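Long-range contacts in neutral ceramidase (Pseudomonas aeruginosa, PDB 2ZXC), which hydrolyses the N-acyl bond of ceramides to give sphingosine and free fatty acid, and can also run the reaction in reverse: residues L560-I565 / T575-N580; F301-R306 / T389-P394. One frame throughout, in Å; residues are numbered along the deposited sequence.

Interaction 1. Residues L560-I565 / T575-N580; sequences LEVVNI and TVATDN. With MG (magnesium ion), chain I.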
loop_
_atom_site.group_PDB
_atom_site.type_symbol
_atom_site.label_atom_id
_atom_site.label_comp_id
_atom_site.label_asym_id
_atom_site.label_seq_id
_atom_site.Cartn_x
_atom_site.Cartn_y
_atom_site.Cartn_z
ATOM N N LEU A 560 9.920 12.770 -16.575
ATOM C CA LEU A 560 9.498 13.216 -17.893
ATOM C C LEU A 560 8.341 14.195 -17.891
ATOM O O LEU A 560 7.573 14.289 -16.931
ATOM C CB LEU A 560 9.145 12.019 -18.791
ATOM C CG LEU A 560 7.960 11.055 -18.606
ATOM C CD1 LEU A 560 8.241 10.083 -17.476
ATOM C CD2 LEU A 560 6.670 11.825 -18.384
ATOM N N GLU A 561 8.234 14.933 -18.986
ATOM C CA GLU A 561 7.163 15.895 -19.162
ATOM C C GLU A 561 6.781 15.938 -20.631
ATOM O O GLU A 561 7.644 16.025 -21.508
ATOM C CB GLU A 561 7.587 17.303 -18.739
ATOM C CG GLU A 561 7.996 17.462 -17.297
ATOM C CD GLU A 561 8.348 18.900 -16.971
ATOM O OE1 GLU A 561 8.917 19.579 -17.848
ATOM O OE2 GLU A 561 8.072 19.353 -15.839
ATOM N N VAL A 562 5.482 15.852 -20.888
ATOM C CA VAL A 562 4.966 15.952 -22.238
ATOM C C VAL A 562 4.590 17.425 -22.301
ATOM O O VAL A 562 3.731 17.887 -21.547
ATOM C CB VAL A 562 3.720 15.082 -22.435
ATOM C CG1 VAL A 562 3.114 15.349 -23.800
ATOM C CG2 VAL A 562 4.098 13.616 -22.315
ATOM N N VAL A 563 5.254 18.163 -23.183
ATOM C CA VAL A 563 5.019 19.594 -23.297
ATOM C C VAL A 563 4.264 20.022 -24.551
ATOM O O VAL A 563 4.550 19.559 -25.656
ATOM C CB VAL A 563 6.356 20.360 -23.233
ATOM C CG1 VAL A 563 6.107 21.855 -23.276
ATOM C CG2 VAL A 563 7.106 19.982 -21.961
ATOM N N ASN A 564 3.294 20.908 -24.353
ATOM C CA ASN A 564 2.480 21.452 -25.436
ATOM C C ASN A 564 2.978 22.856 -25.774
ATOM O O ASN A 564 2.988 23.738 -24.913
ATOM C CB ASN A 564 1.013 21.521 -25.004
ATOM C CG ASN A 564 0.179 22.422 -25.900
ATOM O OD1 ASN A 564 0.074 22.200 -27.105
ATOM N ND2 ASN A 564 -0.421 23.448 -25.307
ATOM N N ILE A 565 3.401 23.061 -27.020
ATOM C CA ILE A 565 3.887 24.372 -27.435
ATOM C C ILE A 565 2.982 25.067 -28.443
ATOM O O ILE A 565 3.430 25.950 -29.181
ATOM C CB ILE A 565 5.319 24.310 -28.021
ATOM C CG1 ILE A 565 5.417 23.205 -29.074
ATOM C CG2 ILE A 565 6.323 24.125 -26.898
ATOM C CD1 ILE A 565 6.740 23.189 -29.814
ATOM N N THR A 575 3.071 22.006 -19.783
ATOM C CA THR A 575 3.167 20.556 -19.635
ATOM C C THR A 575 1.794 19.913 -19.449
ATOM O O THR A 575 0.976 20.392 -18.672
ATOM C CB THR A 575 4.131 20.168 -18.470
ATOM O OG1 THR A 575 3.630 19.013 -17.784
ATOM C CG2 THR A 575 4.305 21.310 -17.502
ATOM N N VAL A 576 1.541 18.835 -20.186
ATOM C CA VAL A 576 0.257 18.150 -20.117
ATOM C C VAL A 576 0.311 16.746 -19.517
ATOM O O VAL A 576 -0.728 16.173 -19.199
ATOM C CB VAL A 576 -0.396 18.037 -21.517
ATOM C CG1 VAL A 576 -0.569 19.424 -22.127
ATOM C CG2 VAL A 576 0.448 17.142 -22.419
ATOM N N ALA A 577 1.509 16.191 -19.378
ATOM C CA ALA A 577 1.666 14.858 -18.813
ATOM C C ALA A 577 2.964 14.802 -18.032
ATOM O O ALA A 577 3.951 15.441 -18.394
ATOM C CB ALA A 577 1.658 13.805 -19.916
ATOM N N THR A 578 2.956 14.015 -16.965
ATOM C CA THR A 578 4.100 13.880 -16.071
ATOM C C THR A 578 4.336 12.378 -15.823
ATOM O O THR A 578 3.517 11.568 -16.252
ATOM C CB THR A 578 3.759 14.656 -14.783
ATOM O OG1 THR A 578 4.730 15.684 -14.573
ATOM C CG2 THR A 578 3.667 13.751 -13.599
ATOM N N ASP A 579 5.420 11.975 -15.153
ATOM C CA ASP A 579 5.600 10.529 -14.961
ATOM C C ASP A 579 4.556 9.859 -14.070
ATOM O O ASP A 579 4.518 8.641 -13.972
ATOM C CB ASP A 579 7.025 10.154 -14.471
ATOM C CG ASP A 579 7.382 10.726 -13.102
ATOM O OD1 ASP A 579 6.479 11.068 -12.313
ATOM O OD2 ASP A 579 8.598 10.807 -12.803
ATOM N N ASN A 580 3.689 10.649 -13.446
ATOM C CA ASN A 580 2.665 10.090 -12.564
ATOM C C ASN A 580 1.422 9.650 -13.326
ATOM O O ASN A 580 0.682 8.769 -12.881
ATOM C CB ASN A 580 2.257 11.126 -11.513
ATOM C CG ASN A 580 1.184 10.611 -10.570
ATOM O OD1 ASN A 580 1.402 9.649 -9.842
ATOM N ND2 ASN A 580 0.020 11.255 -10.579
HETATM MG MG MG I . 3.469 7.796 -15.868
HETATM O O HOH W 1 6.155 18.629 -14.179
HETATM O O HOH W 2 5.599 7.348 -16.061
#
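Val562 faces both Val576 and Ala577, making a classic beta bulge in the antiparallel hairpin of strands 560-564 and 574-578; the axes of the segments 560-564 and 575-578 come within 4.5 Å at 161°. Two backbone bonds define it: Val562 N donates to Ala577 O at 3.0 Å, and Val576 N donates to Val562 O at 2.7 Å. Together they set Val562 opposite two residues instead of one.

Val562 puts its side chain on the same face of the sheet as Ala577, where its two methyls split the work. CG1, anti to the backbone N (chi1 173°), meets Val576 CG2 at 3.5 Å, while Val562 CG2 presses on Ala577 CB at 3.4 Å. Both pairs are tighter than usual van der Waals contact. Thr584 and Trp602, from strands 584-591 and 595-603 of another sheet, pack against this valine and alanine. Beyond Val562, Asn564 CB rests against CG1 of Val576.

Glu561 and Thr578 lie on the other face, linked through one water that donates to Glu561 OE2 and lies 3.3 Å from Thr578 OG1; Glu561 OE1 is taken by Tyr618. At the far end, Leu560 reaches across with both methyls, CD1 to the side chain of Asp579 and CD2 to the peptide joining Thr578 and Asp579. The carboxylate of Asp579 pairs with Arg39 and takes the N-H of Phe559. The metal is bound by the main chain: Asp579 O binds the magnesium ion at 2.3 Å, alongside a water and His37 O, Asp581 O and Thr584 OG1.

Interaction 2. Residues F301-R306 / T389-P394; sequences FVDFTR and TPTVLP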
loop_
_atom_site.group_PDB
_atom_site.type_symbol
_atom_site.label_atom_id
_atom_site.label_comp_id
_atom_site.label_asym_id
_atom_site.label_seq_id
_atom_site.Cartn_x
_atom_site.Cartn_y
_atom_site.Cartn_z
ATOM N N PHE A 301 0.496 -1.142 21.866
ATOM C CA PHE A 301 1.460 -2.060 21.284
ATOM C C PHE A 301 1.249 -3.328 22.102
ATOM O O PHE A 301 1.272 -3.293 23.331
ATOM C CB PHE A 301 2.898 -1.554 21.446
ATOM C CG PHE A 301 3.376 -0.694 20.300
ATOM C CD1 PHE A 301 3.351 -1.173 18.990
ATOM C CD2 PHE A 301 3.855 0.591 20.530
ATOM C CE1 PHE A 301 3.797 -0.379 17.926
ATOM C CE2 PHE A 301 4.301 1.390 19.475
ATOM C CZ PHE A 301 4.271 0.904 18.174
ATOM N N VAL A 302 1.014 -4.441 21.424
ATOM C CA VAL A 302 0.777 -5.699 22.115
ATOM C C VAL A 302 1.856 -6.708 21.794
ATOM O O VAL A 302 2.134 -6.972 20.628
ATOM C CB VAL A 302 -0.580 -6.320 21.710
ATOM C CG1 VAL A 302 -0.835 -7.577 22.521
ATOM C CG2 VAL A 302 -1.708 -5.309 21.917
ATOM N N ASP A 303 2.475 -7.257 22.832
ATOM C CA ASP A 303 3.495 -8.273 22.640
ATOM C C ASP A 303 2.721 -9.571 22.419
ATOM O O ASP A 303 2.042 -10.052 23.320
ATOM C CB ASP A 303 4.390 -8.373 23.876
ATOM C CG ASP A 303 5.424 -9.474 23.753
ATOM O OD1 ASP A 303 5.846 -9.774 22.618
ATOM O OD2 ASP A 303 5.822 -10.039 24.793
ATOM N N PHE A 304 2.808 -10.116 21.212
ATOM C CA PHE A 304 2.091 -11.333 20.859
ATOM C C PHE A 304 2.701 -12.608 21.399
ATOM O O PHE A 304 2.044 -13.646 21.423
ATOM C CB PHE A 304 1.966 -11.441 19.337
ATOM C CG PHE A 304 0.751 -10.750 18.781
ATOM C CD1 PHE A 304 0.357 -9.507 19.271
ATOM C CD2 PHE A 304 -0.002 -11.341 17.770
ATOM C CE1 PHE A 304 -0.768 -8.860 18.767
ATOM C CE2 PHE A 304 -1.132 -10.701 17.257
ATOM C CZ PHE A 304 -1.517 -9.457 17.757
ATOM N N THR A 305 3.950 -12.529 21.838
ATOM C CA THR A 305 4.651 -13.694 22.362
ATOM C C THR A 305 3.906 -14.395 23.486
ATOM O O THR A 305 3.855 -13.914 24.615
ATOM C CB THR A 305 6.053 -13.313 22.854
ATOM O OG1 THR A 305 6.785 -12.737 21.765
ATOM C CG2 THR A 305 6.797 -14.546 23.368
ATOM N N ARG A 306 3.321 -15.541 23.163
ATOM C CA ARG A 306 2.585 -16.319 24.146
ATOM C C ARG A 306 1.457 -15.511 24.791
ATOM O O ARG A 306 1.200 -15.621 25.988
ATOM C CB ARG A 306 3.555 -16.844 25.211
ATOM C CG ARG A 306 4.633 -17.767 24.638
ATOM C CD ARG A 306 5.384 -18.510 25.736
ATOM N NE ARG A 306 6.222 -17.613 26.527
ATOM C CZ ARG A 306 7.409 -17.158 26.137
ATOM N NH1 ARG A 306 8.097 -16.339 26.924
ATOM N NH2 ARG A 306 7.917 -17.534 24.967
ATOM N N THR A 389 10.246 -12.047 11.898
ATOM C CA THR A 389 8.907 -11.470 11.840
ATOM C C THR A 389 8.636 -10.698 13.130
ATOM O O THR A 389 9.256 -10.960 14.160
ATOM C CB THR A 389 7.814 -12.567 11.665
ATOM O OG1 THR A 389 8.053 -13.642 12.587
ATOM C CG2 THR A 389 7.815 -13.112 10.247
ATOM N N PRO A 390 7.708 -9.729 13.088
ATOM C CA PRO A 390 7.367 -8.923 14.269
ATOM C C PRO A 390 6.783 -9.733 15.426
ATOM O O PRO A 390 6.229 -10.818 15.223
ATOM C CB PRO A 390 6.374 -7.902 13.717
ATOM C CG PRO A 390 5.716 -8.645 12.597
ATOM C CD PRO A 390 6.880 -9.343 11.932
ATOM N N THR A 391 6.919 -9.196 16.636
ATOM C CA THR A 391 6.415 -9.848 17.844
ATOM C C THR A 391 5.557 -8.877 18.645
ATOM O O THR A 391 4.643 -9.288 19.369
ATOM C CB THR A 391 7.557 -10.327 18.743
ATOM O OG1 THR A 391 8.407 -9.216 19.062
ATOM C CG2 THR A 391 8.362 -11.407 18.047
ATOM N N VAL A 392 5.857 -7.589 18.527
ATOM C CA VAL A 392 5.086 -6.570 19.222
ATOM C C VAL A 392 4.298 -5.852 18.141
ATOM O O VAL A 392 4.876 -5.251 17.233
ATOM C CB VAL A 392 5.998 -5.580 19.963
ATOM C CG1 VAL A 392 5.159 -4.516 20.650
ATOM C CG2 VAL A 392 6.834 -6.335 20.986
ATOM N N LEU A 393 2.975 -5.923 18.231
ATOM C CA LEU A 393 2.129 -5.326 17.213
ATOM C C LEU A 393 1.167 -4.262 17.701
ATOM O O LEU A 393 0.722 -4.267 18.846
ATOM C CB LEU A 393 1.362 -6.431 16.480
ATOM C CG LEU A 393 2.260 -7.455 15.765
ATOM C CD1 LEU A 393 1.425 -8.625 15.252
ATOM C CD2 LEU A 393 2.997 -6.770 14.610
ATOM N N PRO A 394 0.832 -3.323 16.818
ATOM C CA PRO A 394 -0.085 -2.247 17.175
ATOM C C PRO A 394 -1.541 -2.604 16.947
ATOM O O PRO A 394 -1.888 -3.214 15.938
ATOM C CB PRO A 394 0.360 -1.117 16.262
ATOM C CG PRO A 394 0.700 -1.862 14.995
ATOM C CD PRO A 394 1.456 -3.077 15.501
HETATM O O HOH W 3 8.569 -10.265 21.855
#
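Thr391 is the first residue of 389-394 to meet 301-306. Its carbonyl O accepts Phe304 N at 2.7 Å, a bond that extends the pairing past the end of strand 301-303. Its side chain runs beside that of Thr305, pointing the same way, and OG1, set between the backbone N and the carbonyl carbon (chi1 56°), lies 3.0 Å from a water. That water donates to Asp303 OD1 and is also close to Thr305 OG1, so it joins three side chains.

Val392 pairs with Asp303 on one face of the sheet and spreads its methyls along it: CG1 meets Phe301 CB, and CG2 lies near Asp303 OD1. Its carbonyl O accepts a bond from Gln68, which is inferred to bind substrate.

Leu393 exchanges two backbone bonds with Val302, Val302 N to Leu393 O at 2.6 Å and Leu393 N to Val302 O at 2.7 Å. On the Val302 side of the sheet, Leu393 CD1 sits over the centre of the Phe304 ring, 3.8 Å from the centroid and 9° off the normal, a CH-pi contact. Tyr467 and Tyr475 meet the same phenylalanine edge-to-face.

Pro394 CB touches Phe301 CE1 at 3.9 Å, and both side chains pack on Gln68. Strands 301-303 and 392-394 thus form an antiparallel pair at the edge of a four-stranded mixed sheet, with Phe301 beside the probable substrate site.

In the fold
From the N terminus, the chain builds much of the N-terminal part before it reaches strand 295-303, then runs through 82 residues of mostly loop, with some helix and short strands, before strand 392-400 returns to close interaction 2. This long excursion pairs an outer strand with its neighbour. In the C-terminal part, interaction 1 closes a far shorter loop, the nine residues between its two segments in a hairpin. The two loops follow in series, neither nesting nor crossing. The centres of interactions 1 and 2 are about 46 Å apart, on opposite sides of the chain's centre, and each pairs strands within a separate sheet. Through its magnesium ion, interaction 1 also ties the hairpin back to His37 near the N terminus.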